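Local coordinates for cutm, flavoprotein of carbon monoxide dehydrogenase (Hydrogenophaga pseudoflava, PDB 1FFV), which binds FAD as the flavoprotein subunit of carbon monoxide dehydrogenase and probably passes electrons from CO oxidation on to an external acceptor, at residues R90-A95 against P173-G178; A196-V201 against I212-T217. All coordinates share one frame; numbering follows the deposited sequence.

Interaction 1. Residues R90-A95 against P173-G178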
ATOM      1  N   ARG C  90       3.103 -27.941  53.799  1.00 37.04           N
ATOM      2  CA  ARG C  90       3.688 -27.334  54.995  1.00 36.87           C
ATOM      3  C   ARG C  90       3.252 -25.910  55.327  1.00 36.41           C
ATOM      4  O   ARG C  90       3.302 -25.504  56.488  1.00 36.29           O
ATOM      5  CB  ARG C  90       5.214 -27.381  54.890  1.00 37.71           C
ATOM      6  CG  ARG C  90       5.790 -28.780  54.672  1.00 39.37           C
ATOM      7  CD  ARG C  90       5.786 -29.591  55.961  1.00 41.23           C
ATOM      8  NE  ARG C  90       5.055 -30.850  55.844  1.00 42.67           N
ATOM      9  CZ  ARG C  90       5.578 -31.978  55.374  1.00 43.51           C
ATOM     10  NH1 ARG C  90       6.843 -32.015  54.966  1.00 44.43           N
ATOM     11  NH2 ARG C  90       4.845 -33.086  55.349  1.00 44.07           N
ATOM     12  N   LEU C  91       2.874 -25.136  54.311  1.00 36.12           N
ATOM     13  CA  LEU C  91       2.445 -23.749  54.507  1.00 35.49           C
ATOM     14  C   LEU C  91       1.264 -23.456  53.591  1.00 35.17           C
ATOM     15  O   LEU C  91       1.339 -22.571  52.733  1.00 35.38           O
ATOM     16  CB  LEU C  91       3.588 -22.787  54.157  1.00 35.34           C
ATOM     17  CG  LEU C  91       4.979 -23.064  54.733  1.00 35.58           C
ATOM     18  CD1 LEU C  91       5.994 -22.101  54.136  1.00 34.88           C
ATOM     19  CD2 LEU C  91       4.945 -22.962  56.251  1.00 35.63           C
ATOM     20  N   PRO C  92       0.154 -24.193  53.755  1.00 34.86           N
ATOM     21  CA  PRO C  92      -1.037 -23.992  52.917  1.00 34.38           C
ATOM     22  C   PRO C  92      -1.491 -22.544  52.759  1.00 33.87           C
ATOM     23  O   PRO C  92      -2.041 -22.178  51.717  1.00 33.99           O
ATOM     24  CB  PRO C  92      -2.095 -24.862  53.603  1.00 34.43           C
ATOM     25  CG  PRO C  92      -1.587 -24.999  55.020  1.00 34.69           C
ATOM     26  CD  PRO C  92      -0.118 -25.175  54.818  1.00 34.47           C
ATOM     27  N   LEU C  93      -1.227 -21.721  53.774  1.00 33.19           N
ATOM     28  CA  LEU C  93      -1.599 -20.303  53.751  1.00 32.88           C
ATOM     29  C   LEU C  93      -0.943 -19.564  52.588  1.00 32.85           C
ATOM     30  O   LEU C  93      -1.610 -18.836  51.859  1.00 32.75           O
ATOM     31  CB  LEU C  93      -1.173 -19.613  55.046  1.00 32.26           C
ATOM     32  CG  LEU C  93      -1.930 -18.402  55.603  1.00 32.39           C
ATOM     33  CD1 LEU C  93      -0.961 -17.560  56.418  1.00 32.11           C
ATOM     34  CD2 LEU C  93      -2.575 -17.552  54.535  1.00 31.89           C
ATOM     35  N   LEU C  94       0.370 -19.729  52.438  1.00 32.95           N
ATOM     36  CA  LEU C  94       1.106 -19.042  51.378  1.00 32.96           C
ATOM     37  C   LEU C  94       0.660 -19.453  49.984  1.00 32.97           C
ATOM     38  O   LEU C  94       0.514 -18.608  49.098  1.00 32.57           O
ATOM     39  CB  LEU C  94       2.612 -19.250  51.535  1.00 32.44           C
ATOM     40  CG  LEU C  94       3.248 -18.708  52.819  1.00 32.38           C
ATOM     41  CD1 LEU C  94       4.765 -18.780  52.700  1.00 31.41           C
ATOM     42  CD2 LEU C  94       2.804 -17.268  53.070  1.00 32.02           C
ATOM     43  N   ALA C  95       0.397 -20.745  49.814  1.00 33.17           N
ATOM     44  CA  ALA C  95      -0.030 -21.284  48.529  1.00 33.27           C
ATOM     45  C   ALA C  95      -1.393 -20.738  48.102  1.00 33.37           C
ATOM     46  O   ALA C  95      -1.586 -20.366  46.945  1.00 33.24           O
ATOM     47  CB  ALA C  95      -0.056 -22.808  48.584  1.00 33.14           C
ATOM     48  N   PRO C 173       8.765 -21.461  59.605  1.00 29.33           N
ATOM     49  CA  PRO C 173       8.479 -22.723  60.292  1.00 29.29           C
ATOM     50  C   PRO C 173       7.274 -23.426  59.687  1.00 29.36           C
ATOM     51  O   PRO C 173       6.266 -22.797  59.375  1.00 29.65           O
ATOM     52  CB  PRO C 173       8.229 -22.283  61.741  1.00 28.96           C
ATOM     53  CG  PRO C 173       7.842 -20.847  61.629  1.00 29.38           C
ATOM     54  CD  PRO C 173       8.752 -20.331  60.552  1.00 29.27           C
ATOM     55  N   ALA C 174       7.417 -24.721  59.446  1.00 29.31           N
ATOM     56  CA  ALA C 174       6.329 -25.507  58.883  1.00 29.55           C
ATOM     57  C   ALA C 174       5.161 -25.489  59.858  1.00 29.92           C
ATOM     58  O   ALA C 174       5.354 -25.505  61.076  1.00 30.10           O
ATOM     59  CB  ALA C 174       6.787 -26.940  58.633  1.00 28.88           C
ATOM     60  N   PHE C 175       3.952 -25.395  59.318  1.00 30.38           N
ATOM     61  CA  PHE C 175       2.755 -25.382  60.142  1.00 30.93           C
ATOM     62  C   PHE C 175       2.691 -26.680  60.928  1.00 31.68           C
ATOM     63  O   PHE C 175       2.910 -27.762  60.373  1.00 31.56           O
ATOM     64  CB  PHE C 175       1.496 -25.294  59.268  1.00 30.51           C
ATOM     65  CG  PHE C 175       1.179 -23.909  58.763  1.00 30.35           C
ATOM     66  CD1 PHE C 175       2.074 -22.852  58.937  1.00 30.03           C
ATOM     67  CD2 PHE C 175      -0.023 -23.668  58.100  1.00 29.53           C
ATOM     68  CE1 PHE C 175       1.769 -21.580  58.455  1.00 30.06           C
ATOM     69  CE2 PHE C 175      -0.332 -22.403  57.617  1.00 29.43           C
ATOM     70  CZ  PHE C 175       0.564 -21.356  57.793  1.00 29.72           C
ATOM     71  N   ALA C 176       2.424 -26.576  62.224  1.00 32.74           N
ATOM     72  CA  ALA C 176       2.289 -27.767  63.049  1.00 33.71           C
ATOM     73  C   ALA C 176       0.943 -28.380  62.649  1.00 34.42           C
ATOM     74  O   ALA C 176       0.019 -27.652  62.275  1.00 34.31           O
ATOM     75  CB  ALA C 176       2.298 -27.396  64.526  1.00 33.18           C
ATOM     76  N   GLN C 177       0.849 -29.709  62.672  1.00 35.45           N
ATOM     77  CA  GLN C 177      -0.392 -30.401  62.306  1.00 36.25           C
ATOM     78  C   GLN C 177      -1.624 -29.825  63.022  1.00 36.59           C
ATOM     79  O   GLN C 177      -1.645 -29.693  64.251  1.00 36.90           O
ATOM     80  CB  GLN C 177      -0.261 -31.906  62.586  1.00 36.76           C
ATOM     81  N   GLY C 178      -2.634 -29.457  62.236  1.00 36.50           N
ATOM     82  CA  GLY C 178      -3.852 -28.892  62.795  1.00 36.14           C
ATOM     83  C   GLY C 178      -3.871 -27.371  62.861  1.00 36.17           C
ATOM     84  O   GLY C 178      -4.778 -26.783  63.458  1.00 36.28           O
TER

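Interaction 2. Residues A196-V201 against I212-T217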
ATOM      1  N   ALA C 196      -8.212  -3.520  52.151  1.00 27.71           N
ATOM      2  CA  ALA C 196      -7.899  -3.937  53.505  1.00 27.08           C
ATOM      3  C   ALA C 196      -7.755  -5.458  53.474  1.00 26.52           C
ATOM      4  O   ALA C 196      -8.432  -6.133  52.704  1.00 26.48           O
ATOM      5  CB  ALA C 196      -9.003  -3.526  54.460  1.00 26.71           C
ATOM      6  N   GLY C 197      -6.835  -5.989  54.265  1.00 26.18           N
ATOM      7  CA  GLY C 197      -6.651  -7.427  54.302  1.00 25.73           C
ATOM      8  C   GLY C 197      -6.155  -7.875  55.662  1.00 25.65           C
ATOM      9  O   GLY C 197      -5.595  -7.076  56.421  1.00 24.96           O
ATOM     10  N   CYS C 198      -6.385  -9.143  55.989  1.00 25.61           N
ATOM     11  CA  CYS C 198      -5.941  -9.687  57.264  1.00 26.01           C
ATOM     12  C   CYS C 198      -5.467 -11.121  57.138  1.00 26.53           C
ATOM     13  O   CYS C 198      -6.189 -11.992  56.639  1.00 26.69           O
ATOM     14  CB  CYS C 198      -7.037  -9.608  58.326  1.00 25.78           C
ATOM     15  SG  CYS C 198      -6.618 -10.491  59.880  1.00 26.15           S
ATOM     16  N   ALA C 199      -4.231 -11.347  57.575  1.00 26.76           N
ATOM     17  CA  ALA C 199      -3.622 -12.670  57.560  1.00 27.06           C
ATOM     18  C   ALA C 199      -3.661 -13.215  58.985  1.00 27.38           C
ATOM     19  O   ALA C 199      -3.365 -12.494  59.943  1.00 26.36           O
ATOM     20  CB  ALA C 199      -2.179 -12.586  57.062  1.00 26.91           C
ATOM     21  N   VAL C 200      -4.040 -14.485  59.112  1.00 28.32           N
ATOM     22  CA  VAL C 200      -4.131 -15.149  60.408  1.00 29.24           C
ATOM     23  C   VAL C 200      -3.611 -16.586  60.382  1.00 29.95           C
ATOM     24  O   VAL C 200      -3.846 -17.331  59.430  1.00 29.94           O
ATOM     25  CB  VAL C 200      -5.607 -15.218  60.904  1.00 29.36           C
ATOM     26  CG1 VAL C 200      -5.744 -16.238  62.041  1.00 29.28           C
ATOM     27  CG2 VAL C 200      -6.077 -13.860  61.387  1.00 29.14           C
ATOM     28  N   VAL C 201      -2.888 -16.951  61.438  1.00 30.97           N
ATOM     29  CA  VAL C 201      -2.394 -18.310  61.631  1.00 31.72           C
ATOM     30  C   VAL C 201      -2.727 -18.576  63.096  1.00 32.84           C
ATOM     31  O   VAL C 201      -2.429 -17.744  63.960  1.00 32.52           O
ATOM     32  CB  VAL C 201      -0.865 -18.445  61.427  1.00 31.74           C
ATOM     33  CG1 VAL C 201      -0.444 -19.891  61.643  1.00 30.99           C
ATOM     34  CG2 VAL C 201      -0.464 -17.998  60.026  1.00 31.32           C
ATOM     35  N   ILE C 212      -1.716 -17.721  68.236  1.00 31.27           N
ATOM     36  CA  ILE C 212      -2.347 -16.736  67.367  1.00 30.28           C
ATOM     37  C   ILE C 212      -1.420 -15.647  66.800  1.00 29.88           C
ATOM     38  O   ILE C 212      -0.629 -15.037  67.520  1.00 29.25           O
ATOM     39  CB  ILE C 212      -3.572 -16.079  68.089  1.00 29.96           C
ATOM     40  CG1 ILE C 212      -4.357 -15.174  67.133  1.00 29.74           C
ATOM     41  CG2 ILE C 212      -3.118 -15.312  69.322  1.00 29.77           C
ATOM     42  CD1 ILE C 212      -5.019 -15.911  65.988  1.00 29.25           C
ATOM     43  N   ARG C 213      -1.517 -15.447  65.486  1.00 29.69           N
ATOM     44  CA  ARG C 213      -0.756 -14.429  64.761  1.00 29.37           C
ATOM     45  C   ARG C 213      -1.760 -13.678  63.905  1.00 29.37           C
ATOM     46  O   ARG C 213      -2.440 -14.287  63.074  1.00 29.54           O
ATOM     47  CB  ARG C 213       0.274 -15.044  63.809  1.00 29.48           C
ATOM     48  CG  ARG C 213       1.689 -15.244  64.344  1.00 29.45           C
ATOM     49  CD  ARG C 213       2.078 -14.333  65.489  1.00 29.71           C
ATOM     50  NE  ARG C 213       3.271 -14.863  66.146  1.00 29.16           N
ATOM     51  CZ  ARG C 213       3.277 -15.444  67.345  1.00 29.39           C
ATOM     52  NH1 ARG C 213       2.152 -15.556  68.044  1.00 28.48           N
ATOM     53  NH2 ARG C 213       4.395 -15.994  67.807  1.00 29.07           N
ATOM     54  N   ILE C 214      -1.848 -12.364  64.099  1.00 28.75           N
ATOM     55  CA  ILE C 214      -2.764 -11.533  63.326  1.00 28.10           C
ATOM     56  C   ILE C 214      -1.977 -10.400  62.672  1.00 28.26           C
ATOM     57  O   ILE C 214      -1.256  -9.672  63.353  1.00 28.21           O
ATOM     58  CB  ILE C 214      -3.873 -10.917  64.220  1.00 27.88           C
ATOM     59  CG1 ILE C 214      -4.670 -12.018  64.924  1.00 27.40           C
ATOM     60  CG2 ILE C 214      -4.809 -10.063  63.380  1.00 27.02           C
ATOM     61  CD1 ILE C 214      -5.644 -11.505  65.965  1.00 26.93           C
ATOM     62  N   ALA C 215      -2.116 -10.262  61.353  1.00 28.30           N
ATOM     63  CA  ALA C 215      -1.422  -9.217  60.603  1.00 28.21           C
ATOM     64  C   ALA C 215      -2.378  -8.508  59.636  1.00 28.66           C
ATOM     65  O   ALA C 215      -3.273  -9.133  59.053  1.00 28.35           O
ATOM     66  CB  ALA C 215      -0.218  -9.791  59.871  1.00 27.96           C
ATOM     67  N   LEU C 216      -2.146  -7.207  59.440  1.00 28.79           N
ATOM     68  CA  LEU C 216      -3.006  -6.366  58.615  1.00 28.42           C
ATOM     69  C   LEU C 216      -2.369  -5.766  57.360  1.00 28.69           C
ATOM     70  O   LEU C 216      -1.302  -5.146  57.432  1.00 28.83           O
ATOM     71  CB  LEU C 216      -3.547  -5.233  59.488  1.00 28.37           C
ATOM     72  CG  LEU C 216      -4.099  -5.608  60.867  1.00 27.98           C
ATOM     73  CD1 LEU C 216      -4.523  -4.360  61.615  1.00 27.24           C
ATOM     74  CD2 LEU C 216      -5.265  -6.571  60.712  1.00 27.52           C
ATOM     75  N   THR C 217      -3.078  -5.884  56.233  1.00 28.52           N
ATOM     76  CA  THR C 217      -2.619  -5.368  54.944  1.00 28.38           C
ATOM     77  C   THR C 217      -3.286  -4.062  54.508  1.00 28.21           C
ATOM     78  O   THR C 217      -4.505  -3.927  54.560  1.00 28.07           O
ATOM     79  CB  THR C 217      -2.847  -6.395  53.807  1.00 28.95           C
ATOM     80  OG1 THR C 217      -2.122  -7.597  54.085  1.00 28.94           O
ATOM     81  CG2 THR C 217      -2.390  -5.831  52.447  1.00 28.21           C
TER

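Interaction 1. Residues R90-A95 against P173-G178
With CG of Phe175 set opposite its own carbonyl carbon (chi1 -79°), the phenyl group reaches across to the junction of the two helices at Arg90-Leu93, where Leu91 CA lies over the centre of one ring face. This CH-pi contact is close to ideal in direction: CA sits 4.2 Å from the ring centroid and only 4° off the normal. Leu91 also swings its side chain beside its own backbone N, which carries CD2 to 3.4 Å from Pro173 O and against CD1 of the ring. Further round, Pro92 CD and CG meet CD2 and CE2 obliquely, CD at 3.6 Å from Phe175 CD2, while Leu93 CB comes in at the ring edge, 3.7 Å from Phe175 CZ. The backbone fixes the root of this aromatic side chain. Phe175 N donates to Arg90 O at 2.9 Å with an N-H...O angle of 165°. An alanine in place of Phe175 could keep this bond, but Leu91 CA would probably lose its aromatic cover and a gap would be likely to open beside Pro92 and Leu93. Toward the exposed side, Arg90 CD rests on Ala174 CB at 3.9 Å, and the bent arginine chain ends in a salt bridge from NH1 to Glu65. The contact thus joins the junction between helices 85-90 and 92-97, where Leu91 is the N-cap residue, to the loop that leaves strand 166-173. Val70 of strand 69-73 touches Arg90 and Leu91, whereas Trp181 of strand 180-186 packs on Pro92 and Leu93.

Interaction 2. Residues A196-V201 against I212-T217
Strands 196-201 and 212-217 pair as the two arms of an antiparallel beta hairpin, Val201 facing Arg213 and Gly197 facing Thr217, with six backbone hydrogen bonds between them. The segment axes approach to 4.5 Å at 158°. Pairing is close at Gly197, which has no side chain and lets Thr217 CB come to 4.0 Å from Gly197 CA; a CB on the glycine would probably be crowded by the threonine. Here Thr217 N donates to Gly197 O at 2.8 Å and almost straight (176°). Ala199 and Ala215 continue the same face with small methyl groups, and Ala127 and Ala131 of helix 125-131 pack on it. On the other face the side chains are larger and touch side by side. Cys198 SG, anti to its backbone N (chi1 172°), touches both Ile214 CG2 at 4.0 Å and Leu216 CD2 at 4.2 Å. Val200 sends CG1 to 4.0 Å from Ile212 CD1, and its CG2 faces Ile214 CG1. Helix 264-285 covers part of this face through Ala278, which touches Cys198 and Val200, and Val275, which touches Leu216, while Ile214 packs on Ala229 of helix 227-231. The polar end of Arg213 makes the contrast. Its CB stays over the strand pair, 3.8 Å from Val201 O, but the chain bends at chi2 and carries the guanidinium away from strand 196-201 on the one partly exposed residue of the contact. NH2 forms a salt bridge with Glu133, which probably balances the charge of Arg213 where Arg225 comes close to its NE. The guanidinium is steadied from its own strand as well, for NH1 donates to Ile212 O at 2.9 Å, the acceptor nearly in the guanidinium plane and the donor above the carbonyl plane.

Along the chain, both segments of interaction 1 come before those of interaction 2, and their centres are 15 Å apart. The first belongs to the FAD-binding domain, at the loop between strand 166-173 of the five-stranded sheet and strand 180-186; the second lies in the C-terminal domain of the flavoprotein, in the sheet that strand 180-186 begins. The two meet directly: Val201 CG2 packs 3.7 Å from Leu93 CD1 and touches the far end of Phe175. Tyr183 also bridges them, packing on Leu93 and hydrogen-bonding Thr217, whose side chain is about 7 Å from the FAD. Packing at Val201 and the Tyr183 contacts thus join the flavin-binding part to the hairpin sheet.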